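Local coordinates for protein lantibiotic dehydratase (Microbispora corallina, PDB 5EHK) that probably dehydrates serine and threonine residues of the NAI-107 lantibiotic precursor peptide, using glutamate carried by glutamyl-tRNA, at residues 179-182 and 183-187; 273-277 and 278-282; 295-298 and 299-303; 334-337 and 338-341; 350-353 and 354-358. All blocks are in the same frame, centred on the assembly; numbering follows the deposited sequence.

Contact 1. Residues 179-182 and 183-187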
# COMPACT_ATOMS: atom_id res chain seq x y z
N SER A 179 33.66 -23.63 16.35
CA SER A 179 35.03 -23.10 16.42
C SER A 179 36.09 -24.19 16.35
O SER A 179 37.13 -24.03 15.71
CB SER A 179 35.24 -22.21 17.64
OG SER A 179 34.65 -20.93 17.44
N ALA A 180 35.82 -25.30 17.03
CA ALA A 180 36.72 -26.44 17.03
C ALA A 180 36.66 -27.25 15.73
O ALA A 180 37.68 -27.73 15.24
CB ALA A 180 36.44 -27.34 18.23
N VAL A 181 35.45 -27.42 15.18
CA VAL A 181 35.27 -28.19 13.96
C VAL A 181 36.05 -27.53 12.83
O VAL A 181 36.66 -28.21 11.99
CB VAL A 181 33.77 -28.29 13.56
CG1 VAL A 181 33.60 -29.02 12.25
CG2 VAL A 181 32.95 -28.98 14.67
N HIS A 182 36.05 -26.20 12.84
CA HIS A 182 36.83 -25.40 11.89
C HIS A 182 38.31 -25.74 11.96
O HIS A 182 38.97 -25.88 10.93
CB HIS A 182 36.65 -23.92 12.20
CG HIS A 182 35.28 -23.40 11.91
ND1 HIS A 182 34.85 -22.15 12.30
CD2 HIS A 182 34.23 -23.97 11.27
CE1 HIS A 182 33.61 -21.96 11.91
NE2 HIS A 182 33.20 -23.06 11.29
N ARG A 183 38.83 -25.89 13.18
CA ARG A 183 40.25 -26.18 13.38
C ARG A 183 40.55 -27.57 12.89
O ARG A 183 41.62 -27.80 12.33
CB ARG A 183 40.62 -26.05 14.86
CG ARG A 183 40.77 -24.61 15.36
CD ARG A 183 40.75 -24.54 16.88
NE ARG A 183 41.80 -25.36 17.51
CZ ARG A 183 41.80 -25.72 18.79
NH1 ARG A 183 40.79 -25.36 19.58
NH2 ARG A 183 42.79 -26.46 19.27
N LEU A 184 39.61 -28.48 13.06
CA LEU A 184 39.74 -29.81 12.49
C LEU A 184 39.66 -29.77 10.95
O LEU A 184 40.29 -30.60 10.28
CB LEU A 184 38.66 -30.72 13.07
CG LEU A 184 38.81 -31.19 14.52
CD1 LEU A 184 37.89 -32.37 14.81
CD2 LEU A 184 40.24 -31.57 14.82
N GLU A 185 38.94 -28.79 10.39
CA GLU A 185 38.71 -28.70 8.93
C GLU A 185 39.94 -28.19 8.17
O GLU A 185 40.07 -28.39 6.96
CB GLU A 185 37.47 -27.84 8.60
CG GLU A 185 36.11 -28.59 8.71
CD GLU A 185 34.86 -27.68 8.55
OE1 GLU A 185 34.96 -26.44 8.72
OE2 GLU A 185 33.76 -28.23 8.27
N ARG A 186 40.85 -27.54 8.89
CA ARG A 186 42.10 -27.05 8.31
C ARG A 186 43.15 -28.17 8.24
O ARG A 186 44.13 -28.08 7.51
CB ARG A 186 42.61 -25.86 9.10
CG ARG A 186 41.69 -24.65 9.07
CD ARG A 186 42.20 -23.56 10.00
NE ARG A 186 43.64 -23.32 9.83
CZ ARG A 186 44.33 -22.36 10.44
NH1 ARG A 186 43.72 -21.51 11.26
NH2 ARG A 186 45.63 -22.25 10.23
N ASP A 187 42.95 -29.22 9.02
CA ASP A 187 43.83 -30.38 8.98
C ASP A 187 43.62 -31.18 7.70
O ASP A 187 42.68 -31.98 7.60
CB ASP A 187 43.58 -31.23 10.23
CG ASP A 187 44.50 -32.44 10.33
OD1 ASP A 187 45.15 -32.58 11.39
OD2 ASP A 187 44.55 -33.26 9.38

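Contact 2. Residues 273-277 and 278-282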
# COMPACT_ATOMS: atom_id res chain seq x y z
N ALA A 273 40.36 -27.75 0.93
CA ALA A 273 40.46 -27.11 2.24
C ALA A 273 40.03 -25.65 2.21
O ALA A 273 39.35 -25.18 3.11
CB ALA A 273 41.86 -27.24 2.77
N ASP A 274 40.50 -24.91 1.21
CA ASP A 274 40.06 -23.53 0.98
C ASP A 274 38.55 -23.47 0.74
O ASP A 274 37.86 -22.55 1.19
CB ASP A 274 40.75 -22.96 -0.24
CG ASP A 274 42.16 -22.56 0.03
OD1 ASP A 274 42.47 -22.34 1.22
OD2 ASP A 274 42.95 -22.50 -0.94
N MET A 275 38.04 -24.47 0.01
CA MET A 275 36.63 -24.52 -0.33
C MET A 275 35.78 -24.82 0.90
O MET A 275 34.74 -24.19 1.11
CB MET A 275 36.36 -25.57 -1.41
CG MET A 275 36.83 -25.17 -2.80
SD MET A 275 36.48 -26.47 -3.99
CE MET A 275 35.85 -25.50 -5.33
N ALA A 276 36.23 -25.78 1.70
CA ALA A 276 35.54 -26.09 2.94
C ALA A 276 35.60 -24.89 3.90
O ALA A 276 34.74 -24.73 4.76
CB ALA A 276 36.12 -27.33 3.57
N ALA A 277 36.61 -24.05 3.75
CA ALA A 277 36.74 -22.86 4.57
C ALA A 277 35.81 -21.73 4.11
O ALA A 277 35.43 -20.88 4.91
CB ALA A 277 38.17 -22.39 4.60
N GLN A 278 35.50 -21.69 2.82
CA GLN A 278 34.62 -20.65 2.30
C GLN A 278 33.19 -21.12 2.35
O GLN A 278 32.27 -20.39 1.98
CB GLN A 278 34.94 -20.33 0.85
CG GLN A 278 36.35 -19.90 0.53
CD GLN A 278 36.51 -19.63 -0.97
OE1 GLN A 278 36.04 -18.61 -1.47
NE2 GLN A 278 37.14 -20.56 -1.68
N GLU A 279 33.02 -22.35 2.81
CA GLU A 279 31.72 -22.99 2.86
C GLU A 279 31.16 -23.27 1.47
O GLU A 279 29.95 -23.33 1.31
CB GLU A 279 30.74 -22.18 3.70
CG GLU A 279 30.83 -22.53 5.17
CD GLU A 279 29.83 -21.78 6.00
OE1 GLU A 279 29.46 -20.66 5.60
OE2 GLU A 279 29.42 -22.31 7.05
N LEU A 280 32.03 -23.41 0.48
CA LEU A 280 31.62 -23.93 -0.82
C LEU A 280 31.48 -25.45 -0.66
O LEU A 280 30.78 -26.10 -1.43
CB LEU A 280 32.67 -23.63 -1.89
CG LEU A 280 32.93 -22.17 -2.28
CD1 LEU A 280 33.59 -22.10 -3.63
CD2 LEU A 280 31.65 -21.40 -2.29
N LEU A 281 32.18 -26.00 0.32
CA LEU A 281 32.01 -27.40 0.69
C LEU A 281 31.58 -27.51 2.14
O LEU A 281 31.78 -26.58 2.92
CB LEU A 281 33.27 -28.22 0.46
CG LEU A 281 33.62 -28.53 -0.99
CD1 LEU A 281 35.06 -29.03 -1.07
CD2 LEU A 281 32.67 -29.57 -1.53
N ILE A 282 30.96 -28.63 2.48
CA ILE A 282 30.53 -28.91 3.84
C ILE A 282 31.12 -30.25 4.23
O ILE A 282 30.82 -31.26 3.58
CB ILE A 282 29.01 -29.02 3.92
CG1 ILE A 282 28.36 -27.68 3.57
CG2 ILE A 282 28.60 -29.49 5.31
CD1 ILE A 282 26.84 -27.69 3.59

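Contact 3. Residues 295-298 and 299-303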
# COMPACT_ATOMS: atom_id res chain seq x y z
N LEU A 295 28.35 -32.96 19.87
CA LEU A 295 29.73 -33.27 20.28
C LEU A 295 30.11 -34.70 19.91
O LEU A 295 31.17 -34.96 19.33
CB LEU A 295 29.94 -33.02 21.77
CG LEU A 295 31.36 -33.17 22.31
CD1 LEU A 295 32.34 -32.25 21.59
CD2 LEU A 295 31.37 -32.83 23.78
N GLN A 296 29.21 -35.63 20.24
CA GLN A 296 29.42 -37.04 19.95
C GLN A 296 29.53 -37.27 18.45
O GLN A 296 30.31 -38.12 18.00
CB GLN A 296 28.30 -37.88 20.56
CG GLN A 296 28.57 -39.37 20.52
CD GLN A 296 29.84 -39.75 21.30
OE1 GLN A 296 29.99 -39.43 22.50
NE2 GLN A 296 30.76 -40.45 20.63
N HIS A 297 28.76 -36.52 17.68
CA HIS A 297 28.84 -36.60 16.22
C HIS A 297 30.24 -36.29 15.71
O HIS A 297 30.74 -37.03 14.87
CB HIS A 297 27.84 -35.68 15.50
CG HIS A 297 28.12 -35.57 14.04
ND1 HIS A 297 27.82 -36.58 13.15
CD2 HIS A 297 28.74 -34.61 13.32
CE1 HIS A 297 28.22 -36.24 11.94
NE2 HIS A 297 28.78 -35.04 12.02
N VAL A 298 30.85 -35.21 16.19
CA VAL A 298 32.23 -34.91 15.80
C VAL A 298 33.20 -36.05 16.16
O VAL A 298 33.98 -36.51 15.32
CB VAL A 298 32.77 -33.61 16.42
CG1 VAL A 298 34.22 -33.40 16.00
CG2 VAL A 298 31.89 -32.41 16.04
N LEU A 299 33.13 -36.52 17.41
CA LEU A 299 33.94 -37.67 17.84
C LEU A 299 33.71 -38.93 17.00
O LEU A 299 34.68 -39.57 16.60
CB LEU A 299 33.81 -37.97 19.34
CG LEU A 299 34.27 -37.05 20.48
CD1 LEU A 299 34.65 -35.63 20.07
CD2 LEU A 299 33.21 -37.04 21.58
N ASP A 300 32.45 -39.31 16.76
CA ASP A 300 32.18 -40.50 15.95
C ASP A 300 32.81 -40.40 14.56
O ASP A 300 33.34 -41.38 14.03
CB ASP A 300 30.67 -40.77 15.84
CG ASP A 300 30.05 -41.17 17.17
OD1 ASP A 300 30.75 -41.78 17.99
OD2 ASP A 300 28.86 -40.84 17.39
N VAL A 301 32.77 -39.20 13.99
CA VAL A 301 33.35 -38.94 12.68
C VAL A 301 34.89 -39.02 12.65
O VAL A 301 35.44 -39.71 11.78
CB VAL A 301 32.86 -37.59 12.09
CG1 VAL A 301 33.76 -37.13 10.97
CG2 VAL A 301 31.41 -37.72 11.59
N VAL A 302 35.58 -38.36 13.59
CA VAL A 302 37.05 -38.47 13.66
C VAL A 302 37.49 -39.89 13.98
O VAL A 302 38.55 -40.34 13.55
CB VAL A 302 37.74 -37.46 14.62
CG1 VAL A 302 37.16 -36.08 14.46
CG2 VAL A 302 37.64 -37.93 16.05
N ALA A 303 36.67 -40.59 14.75
CA ALA A 303 36.90 -42.00 15.04
C ALA A 303 36.76 -42.85 13.78
O ALA A 303 37.46 -43.84 13.62
CB ALA A 303 35.94 -42.50 16.11

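Contact 4. Residues 334-337 and 338-341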
# COMPACT_ATOMS: atom_id res chain seq x y z
N CYS A 334 30.54 -33.98 30.70
CA CYS A 334 29.13 -33.69 30.46
C CYS A 334 28.26 -34.79 31.06
O CYS A 334 27.24 -34.50 31.69
CB CYS A 334 28.83 -33.55 28.97
SG CYS A 334 29.03 -31.89 28.33
N HIS A 335 28.65 -36.03 30.85
CA HIS A 335 27.91 -37.15 31.41
C HIS A 335 28.07 -37.14 32.91
O HIS A 335 27.11 -37.42 33.65
CB HIS A 335 28.39 -38.46 30.81
CG HIS A 335 28.03 -38.63 29.37
ND1 HIS A 335 28.74 -38.03 28.35
CD2 HIS A 335 27.01 -39.29 28.78
CE1 HIS A 335 28.19 -38.34 27.19
NE2 HIS A 335 27.14 -39.10 27.43
N ALA A 336 29.27 -36.79 33.36
CA ALA A 336 29.59 -36.71 34.77
C ALA A 336 28.62 -35.77 35.46
O ALA A 336 27.97 -36.13 36.45
CB ALA A 336 30.99 -36.20 34.94
N TYR A 337 28.49 -34.57 34.90
CA TYR A 337 27.61 -33.56 35.46
C TYR A 337 26.13 -33.95 35.30
O TYR A 337 25.27 -33.52 36.08
CB TYR A 337 27.92 -32.18 34.89
CG TYR A 337 26.84 -31.18 35.17
CD1 TYR A 337 26.62 -30.70 36.45
CD2 TYR A 337 26.02 -30.72 34.15
CE1 TYR A 337 25.61 -29.79 36.70
CE2 TYR A 337 25.02 -29.81 34.39
CZ TYR A 337 24.81 -29.35 35.66
OH TYR A 337 23.80 -28.45 35.87
N ASP A 338 25.84 -34.79 34.32
CA ASP A 338 24.46 -35.25 34.13
C ASP A 338 24.11 -36.37 35.10
O ASP A 338 22.94 -36.79 35.18
CB ASP A 338 24.19 -35.71 32.69
CG ASP A 338 24.08 -34.55 31.71
OD1 ASP A 338 23.94 -33.39 32.17
OD2 ASP A 338 24.10 -34.80 30.48
N ARG A 339 25.12 -36.86 35.82
CA ARG A 339 24.89 -37.87 36.86
C ARG A 339 24.47 -37.18 38.14
O ARG A 339 23.70 -37.72 38.94
CB ARG A 339 26.14 -38.74 37.09
CG ARG A 339 26.35 -39.76 35.99
CD ARG A 339 27.61 -40.60 36.13
NE ARG A 339 27.74 -41.47 34.96
CZ ARG A 339 28.60 -41.30 33.96
NH1 ARG A 339 29.46 -40.28 33.99
NH2 ARG A 339 28.61 -42.15 32.94
N THR A 340 24.92 -35.94 38.26
CA THR A 340 24.70 -35.12 39.43
C THR A 340 23.24 -34.68 39.59
O THR A 340 22.47 -34.69 38.63
CB THR A 340 25.63 -33.89 39.35
OG1 THR A 340 26.41 -33.78 40.54
CG2 THR A 340 24.84 -32.61 39.14
N ALA A 341 22.86 -34.30 40.81
CA ALA A 341 21.52 -33.81 41.11
C ALA A 341 21.46 -32.28 41.13
O ALA A 341 22.46 -31.61 40.93
CB ALA A 341 21.04 -34.38 42.43
O HOH W 1 22.13 -34.19 36.23

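Contact 5. Residues 350-353 and 354-358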
# COMPACT_ATOMS: atom_id res chain seq x y z
N ALA A 350 31.64 -26.17 37.17
CA ALA A 350 32.84 -25.35 37.04
C ALA A 350 33.97 -26.16 36.40
O ALA A 350 34.83 -25.61 35.71
CB ALA A 350 33.28 -24.81 38.40
N GLU A 351 33.96 -27.47 36.65
CA GLU A 351 34.90 -28.42 36.06
C GLU A 351 34.64 -28.62 34.57
O GLU A 351 35.58 -28.78 33.79
CB GLU A 351 34.85 -29.76 36.82
CG GLU A 351 35.84 -29.81 38.00
CD GLU A 351 35.60 -30.97 38.97
OE1 GLU A 351 34.53 -31.62 38.89
OE2 GLU A 351 36.48 -31.22 39.82
N LEU A 352 33.38 -28.61 34.17
CA LEU A 352 33.04 -28.70 32.76
C LEU A 352 33.43 -27.40 32.05
O LEU A 352 33.97 -27.43 30.95
CB LEU A 352 31.54 -28.99 32.59
CG LEU A 352 30.92 -29.21 31.21
CD1 LEU A 352 31.80 -30.06 30.31
CD2 LEU A 352 29.57 -29.89 31.38
N ILE A 353 33.20 -26.27 32.71
CA ILE A 353 33.46 -24.96 32.11
C ILE A 353 34.91 -24.75 31.69
O ILE A 353 35.18 -24.50 30.52
CB ILE A 353 33.03 -23.80 33.03
CG1 ILE A 353 31.52 -23.79 33.23
CG2 ILE A 353 33.49 -22.46 32.45
CD1 ILE A 353 30.78 -23.53 31.97
N GLN A 354 35.85 -24.85 32.62
CA GLN A 354 37.24 -24.53 32.27
C GLN A 354 37.78 -25.57 31.28
O GLN A 354 38.69 -25.28 30.50
CB GLN A 354 38.14 -24.36 33.52
CG GLN A 354 38.97 -25.59 33.91
CD GLN A 354 38.13 -26.78 34.35
OE1 GLN A 354 36.93 -26.63 34.61
NE2 GLN A 354 38.74 -27.96 34.41
N SER A 355 37.23 -26.78 31.32
CA SER A 355 37.59 -27.83 30.35
C SER A 355 37.30 -27.36 28.92
O SER A 355 38.17 -27.40 28.05
CB SER A 355 36.84 -29.13 30.67
OG SER A 355 37.23 -30.18 29.79
N THR A 356 36.07 -26.91 28.70
CA THR A 356 35.69 -26.28 27.45
C THR A 356 36.52 -25.04 27.15
O THR A 356 36.77 -24.72 25.99
CB THR A 356 34.18 -25.88 27.44
OG1 THR A 356 33.95 -24.77 28.33
CG2 THR A 356 33.29 -27.06 27.85
N ARG A 357 36.94 -24.33 28.19
CA ARG A 357 37.76 -23.13 28.04
C ARG A 357 39.16 -23.46 27.54
O ARG A 357 39.84 -22.60 26.94
CB ARG A 357 37.85 -22.35 29.36
CG ARG A 357 36.56 -21.69 29.80
CD ARG A 357 36.77 -20.79 31.01
NE ARG A 357 37.68 -19.69 30.70
CZ ARG A 357 37.32 -18.55 30.11
NH1 ARG A 357 36.06 -18.34 29.75
NH2 ARG A 357 38.23 -17.60 29.87
N ARG A 358 39.60 -24.69 27.80
CA ARG A 358 40.89 -25.14 27.31
C ARG A 358 40.84 -25.25 25.80
O ARG A 358 41.72 -24.74 25.09
CB ARG A 358 41.28 -26.48 27.95
CG ARG A 358 42.38 -26.34 29.02
CD ARG A 358 42.59 -27.63 29.79
NE ARG A 358 41.57 -27.84 30.81
CZ ARG A 358 41.06 -29.04 31.11
NH1 ARG A 358 41.48 -30.12 30.46
NH2 ARG A 358 40.13 -29.14 32.05

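Contact 1. Residues 179-182 and 183-187
L184 and A180 form a regular alpha-helical turn in helix 174-185: L184 N donates to A180 O at 3.0 Å, with an N-H...O angle of 158°. The next bonds are poorer. E185 N lies 2.8 Å from V181 O and also approaches H182 O, and both bonds are weak. R186 N makes another weak bond, to H182 O at 3.2 Å, while D187 N turns back to L184 O.

D187 caps the following helix, its OD2 accepting from L190 N. Its other oxygen, OD1, takes bonds from S317 N and S320 OG, which makes a short carboxylate apt for this buried junction.

Buried E185 is answered from outside the turn: OE2 accepts from T283 OG1 and forms a salt bridge with R286. Its extended chain runs beside the H182 side chain in the same direction, and the carboxylate and imidazole planes differ by only 18°. Branched V181 and L184 suit the inner face, which packs against helix 294-306, whereas R183, on the outer side, sends NH1 to a weak bond with V359 O. Where imidazole and carboxylate come nearest, E185 OE1 stands 3.6 Å from H182 CD2.

Contact 2. Residues 273-277 and 278-282
The peptide carbonyl of M275 is the flat group on which this turn closes, and L280 N and L281 N both reach its oxygen from the same face. L280 N is 2.9 Å from M275 O and tilted 25° out of the carbonyl plane. L281 N, at 3.2 Å from M275 O, stands well above that plane, 66° out of it, and is not on a lone pair. The Q278 amide forms no bond across the turn; its NE2 passes 3.6 Å from D274 O, while Q278 N makes weak bonds to D274 O and M275 O.

The chain is leaving helix 267-278 for strand 281-283. E279 is the first residue to depart from helical angles, and its phi of 67° puts it in the left-handed region. The reversal there, the 6-to-1 bond from L280 N back to M275 O and the apolar pair of the same two residues give the helix end a Schellman-like form.

M275 CB lies 4.2 Å from L280 CB and 3.7 Å from L281 CD1, the M275 and L281 side chains passing at a slant. A long, flexible thioether suits this place, since it also reaches V237 and I240 of helix 235-243. Small A276 allows close approach, its CB lying 4.3 Å from L281 CB. E279 heads elsewhere, with OE1 accepting a weak bond from S215 N.

Two donors on one carbonyl, one of them well off its plane, imply that M275 O takes up two amide N-H groups as the helix stops; the buried leucines beside it probably keep these bonds away from solvent.

Contact 3. Residues 295-298 and 299-303
Q296 reaches D300 because its CG stands opposite the backbone N (chi1 -169°) and the chain then bends at chi2, swinging the amide along the helix. Q296 NE2 donates to D300 OD1 at 3.0 Å. The acceptor lies in the amide plane, but the nitrogen meets the carboxylate from above its plane, the two planes being 41° apart. Glutamine is long enough to span one turn, and aspartate short enough to stay beside the backbone.

H297 also starts trans, and its ring leans toward V301 at a slant, V301 CG2 lying 3.5 Å from H297 CE1. The polar end of that ring is held outside the turn, NE2 being hydrogen-bonded to A284 O.

Underneath runs a regular alpha-helix. D300 N meets Q296 O at 2.7 Å, nearly along the C=O axis, and V302 N meets V298 O at 3.0 Å in the same fashion. Apolar contacts follow the same four-residue spacing, with V298 CG1 4.3 Å from V302 CG1 and L295 CG 4.4 Å from L299 CD2.

These branched residues suit helix 294-306, which is wedged between others: L295 and V298 touch L177 of helix 174-185, while L295 also meets L327, and L299 meets R328, on helix 318-339.

Contact 4. Residues 334-337 and 338-341
Y337 and T340 meet through a methyl group: T340 CG2 lies 3.7 Å from Y337 CD1 and 3.8 Å from Y337 CE1, approaching the ring at a slant. Threonine suits the place because its branched CB lets a methyl lie against the ring. Between them, T340 N makes a weak bond to Y337 O, and a water donates to both Y337 O, at 3.2 Å, and T340 O, bridging the two carbonyls where the helical bonding gives out.

One step further back, D338 N bonds to C334 O at 3.0 Å and more weakly to H335 O. This is the C-terminal part of helix 318-339, where the bonding becomes weaker; R339 N bonds to A336 O at 3.0 Å from well above the carbonyl plane (64° out of it). The aliphatic part of R339, extended from CG to NE, lies along the helix beside H335 O, and the guanidinium is carried obliquely past the H335-A336 peptide toward the exposed side.

The polar ends are positioned from beyond the turn. Y337 has CG trans to its N (chi1 166°), turning the ring inward, where OH is hydrogen-bonded to E93 OE2. D338 OD2 accepts from T170 N of strand 167-172, tying the helix end to that strand, and H335 ND1 is hydrogen-bonded to D331 O. Y337 and T340 also touch E348 of helix 346-359.

Contact 5. Residues 350-353 and 354-358
I353 O is gripped by two donors from the next turn, T356 OG1 and R357 N. The threonine hydroxyl donates to I353 O in the carbonyl plane and on a lone pair; the modelled 2.5 Å between T356 OG1 and I353 O is shorter than is reliable at this resolution. R357 N, 2.9 Å from I353 O, also lies in that plane, with a C=O...N angle of 155°. The hydroxyl gets there because OG1 takes the crowded position between the backbone N and the carbonyl carbon (chi1 71°), folding back over the preceding turn. Threonine is well suited to a buried helical site of this kind: its hydroxyl is satisfied by the helix itself and its methyl remains available for apolar contact.

The backbone keeps the alpha-helical pattern of helix 346-359. T356 N bonds to L352 O at 3.1 Å, almost straight at 174°, while Q354 N makes a weak bond to A350 O.

Apolar contacts follow the same helical spacing. T356 CG2 lies 4.2 Å from L352 CD1, and the two side chains pass at a slant. R357 bends at chi3, and its CD lies 4.0 Å from I353 CG2, so part of its aliphatic chain lies against the isoleucine branch, toward solvent.

Helix 318-339 lies along the inner side, where small S355 touches E329 and V330, and T356 also meets V330. R358 NH1 forms a salt bridge with E329 OE2 of that helix, whereas E351 pairs with R347 within its own. T356 O accepts from W176 NE1, and L352 and I353 both rest on L366 of strand 366-379.

Overall arrangement
All five contacts lie in the N-terminal part of the dehydratase, as helix and turn packing for which no catalytic role is known. Contacts 1 and 3 touch directly, L184 CD1 being 3.8 Å from V302 CG1, where helices 174-185 and 294-306 pack together. Contacts 4 and 5 meet likewise, with C334 SG 3.7 Å from L352 CD2. Helix 318-339 joins the two pairs, since it also borders contacts 1 and 3. Contact 2 stands at the other end, its centre about 11 Å from that of contact 1 and 36 Å from that of contact 4. R286 links this end, reaching E185 and, weakly, E279, while its carbonyl oxygen takes a weak bond from H297.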